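Local coordinates for glycosyl hydrolase (Aspergillus fumigatus, PDB 2X8R), which probably cleaves the beta-1,4 linkages between N-acetylmuramic acid and N-acetylglucosamine in bacterial peptidoglycan, as a secreted family 25 lysozyme, at residues P93-I98 against W133-T138. Sequence-based numbering, arbitrary orientation.
Sequences PGMLDI and WPMIYT
Tyr137 leans against Asp97 and Met95 on one face of a parallel strand pair, 95-97 beside 135-138. Its CB sits 3.7 Å from Met95 SD and also touches Leu96 O. With CG anti to the backbone N (chi1 166°), the ring runs out alongside the Asp97 side chain. CD1 meets the carboxylate first, 3.3 Å from Asp97 OD1, and CE1 lies just beyond, still against the same oxygen; OD1 comes in at the ring edge, near its plane, while carboxylate and ring planes stand 71° apart. At the tip, Tyr137 OH is hydrogen-bonded to Gln183 on strand 181-185, which fixes the far end of the ring. Met95 SD makes an oblique Met-aromatic contact, 5.4 Å from the centroid of the Tyr137 ring. Farther back on this face, Met135 bends at chi3 (-74°), bringing CE to 3.9 Å from Met95 CB, while its CG packs on Pro93 CG. Just past the end of strand 95-97, Ile98 CG2 meets Ile136 CG2 at 3.8 Å, the two side chains lying side by side; Ile136 shares its face of the sheet with Leu96.

Backbone bonds alternate between the strands: Met135 N to Gly94 O, Leu96 N to Met135 O, Tyr137 N to Leu96 O, and Ile98 N to Tyr137 O. A side chain continues the series, for Thr138 OG1 donates to Ile98 O at 2.9 Å, nearly along the C=O axis. Strands 57-63 and 159-162 flank the pair, and Asp97 OD1 also lies close to Glu99 OE1, the two acids being the ends of an Asp-Ile-Glu sequence that matches the DXE motif of this family. Helix 112-130 links the two strands and packs Phe122 on Leu96, completing a beta-alpha-beta unit of the TIM-barrel-like fold of family 25 glycoside hydrolases.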
loop_
_atom_site.group_PDB
_atom_site.type_symbol
_atom_site.label_atom_id
_atom_site.label_comp_id
_atom_site.label_asym_id
_atom_site.label_seq_id
_atom_site.Cartn_x
_atom_site.Cartn_y
_atom_site.Cartn_z
ATOM N N PRO A 93 -5.306 -0.985 7.073
ATOM C CA PRO A 93 -5.764 -1.954 6.061
ATOM C C PRO A 93 -4.621 -2.315 5.088
ATOM O O PRO A 93 -3.762 -1.459 4.793
ATOM C CB PRO A 93 -6.850 -1.191 5.285
ATOM C CG PRO A 93 -6.672 0.247 5.661
ATOM C CD PRO A 93 -5.925 0.345 6.941
ATOM N N GLY A 94 -4.617 -3.552 4.590
ATOM C CA GLY A 94 -3.575 -4.007 3.639
ATOM C C GLY A 94 -3.539 -3.091 2.418
ATOM O O GLY A 94 -4.534 -2.518 2.020
ATOM N N MET A 95 -2.375 -2.968 1.787
ATOM C CA MET A 95 -2.212 -2.061 0.671
ATOM C C MET A 95 -1.795 -2.898 -0.551
ATOM O O MET A 95 -0.890 -3.747 -0.465
ATOM C CB MET A 95 -1.132 -1.008 1.011
ATOM C CG MET A 95 -0.727 -0.151 -0.216
ATOM S SD MET A 95 0.407 1.152 0.348
ATOM C CE MET A 95 1.993 0.381 0.086
ATOM N N LEU A 96 -2.507 -2.693 -1.654
ATOM C CA LEU A 96 -2.128 -3.316 -2.919
ATOM C C LEU A 96 -1.180 -2.395 -3.657
ATOM O O LEU A 96 -1.573 -1.283 -4.021
ATOM C CB LEU A 96 -3.370 -3.523 -3.763
ATOM C CG LEU A 96 -3.153 -4.006 -5.218
ATOM C CD1 LEU A 96 -2.501 -5.399 -5.302
ATOM C CD2 LEU A 96 -4.530 -4.016 -5.979
ATOM N N ASP A 97 0.050 -2.842 -3.884
ATOM C CA ASP A 97 1.030 -2.067 -4.661
ATOM C C ASP A 97 0.886 -2.511 -6.105
ATOM O O ASP A 97 1.324 -3.606 -6.476
ATOM C CB ASP A 97 2.429 -2.331 -4.086
ATOM C CG ASP A 97 3.552 -1.682 -4.876
ATOM O OD1 ASP A 97 3.337 -1.277 -6.041
ATOM O OD2 ASP A 97 4.646 -1.556 -4.270
ATOM N N ILE A 98 0.222 -1.682 -6.870
ATOM C CA ILE A 98 -0.125 -2.011 -8.235
ATOM C C ILE A 98 0.422 -0.901 -9.189
ATOM O O ILE A 98 -0.170 0.133 -9.315
ATOM C CB ILE A 98 -1.650 -2.230 -8.399
ATOM C CG1 ILE A 98 -2.026 -2.499 -9.856
ATOM C CG2 ILE A 98 -2.430 -1.089 -7.836
ATOM C CD1 ILE A 98 -1.523 -3.772 -10.447
ATOM N N TRP A 133 -11.908 -2.230 2.651
ATOM C CA TRP A 133 -11.337 -2.015 1.328
ATOM C C TRP A 133 -9.836 -1.827 1.533
ATOM O O TRP A 133 -9.419 -1.026 2.389
ATOM C CB TRP A 133 -11.950 -0.771 0.613
ATOM C CG TRP A 133 -13.408 -0.983 0.376
ATOM C CD1 TRP A 133 -14.438 -0.418 1.074
ATOM C CD2 TRP A 133 -14.006 -1.918 -0.548
ATOM N NE1 TRP A 133 -15.647 -0.929 0.625
ATOM C CE2 TRP A 133 -15.407 -1.851 -0.359
ATOM C CE3 TRP A 133 -13.493 -2.827 -1.486
ATOM C CZ2 TRP A 133 -16.298 -2.630 -1.096
ATOM C CZ3 TRP A 133 -14.401 -3.618 -2.224
ATOM C CH2 TRP A 133 -15.772 -3.487 -2.031
ATOM N N PRO A 134 -9.006 -2.512 0.725
ATOM C CA PRO A 134 -7.563 -2.276 0.852
ATOM C C PRO A 134 -7.149 -0.906 0.303
ATOM O O PRO A 134 -7.877 -0.340 -0.523
ATOM C CB PRO A 134 -6.947 -3.360 -0.036
ATOM C CG PRO A 134 -8.013 -3.683 -1.052
ATOM C CD PRO A 134 -9.343 -3.448 -0.381
ATOM N N MET A 135 -5.977 -0.392 0.713
ATOM C CA MET A 135 -5.442 0.828 0.076
ATOM C C MET A 135 -4.876 0.452 -1.297
ATOM O O MET A 135 -4.463 -0.716 -1.478
ATOM C CB MET A 135 -4.365 1.470 0.936
ATOM C CG MET A 135 -4.822 1.500 2.380
ATOM S SD MET A 135 -3.869 2.689 3.394
ATOM C CE MET A 135 -2.379 1.753 3.506
ATOM N N ILE A 136 -4.954 1.361 -2.268
ATOM C CA ILE A 136 -4.350 1.129 -3.576
ATOM C C ILE A 136 -3.184 2.103 -3.699
ATOM O O ILE A 136 -3.369 3.335 -3.566
ATOM C CB ILE A 136 -5.367 1.324 -4.748
ATOM C CG1 ILE A 136 -6.399 0.161 -4.736
ATOM C CG2 ILE A 136 -4.631 1.495 -6.110
ATOM C CD1 ILE A 136 -7.542 0.315 -5.799
ATOM N N TYR A 137 -2.000 1.535 -3.921
ATOM C CA TYR A 137 -0.766 2.310 -4.127
ATOM C C TYR A 137 -0.409 2.293 -5.613
ATOM O O TYR A 137 -0.236 1.218 -6.210
ATOM C CB TYR A 137 0.407 1.722 -3.292
ATOM C CG TYR A 137 1.794 2.240 -3.682
ATOM C CD1 TYR A 137 2.571 1.539 -4.591
ATOM C CD2 TYR A 137 2.299 3.411 -3.138
ATOM C CE1 TYR A 137 3.829 1.985 -4.964
ATOM C CE2 TYR A 137 3.565 3.878 -3.475
ATOM C CZ TYR A 137 4.328 3.151 -4.397
ATOM O OH TYR A 137 5.602 3.559 -4.770
ATOM N N THR A 138 -0.255 3.485 -6.198
ATOM C CA THR A 138 0.091 3.555 -7.613
ATOM C C THR A 138 0.619 4.950 -7.934
ATOM O O THR A 138 0.817 5.759 -7.015
ATOM C CB THR A 138 -1.149 3.180 -8.466
ATOM O OG1 THR A 138 -0.760 2.927 -9.836
ATOM C CG2 THR A 138 -2.189 4.301 -8.402
#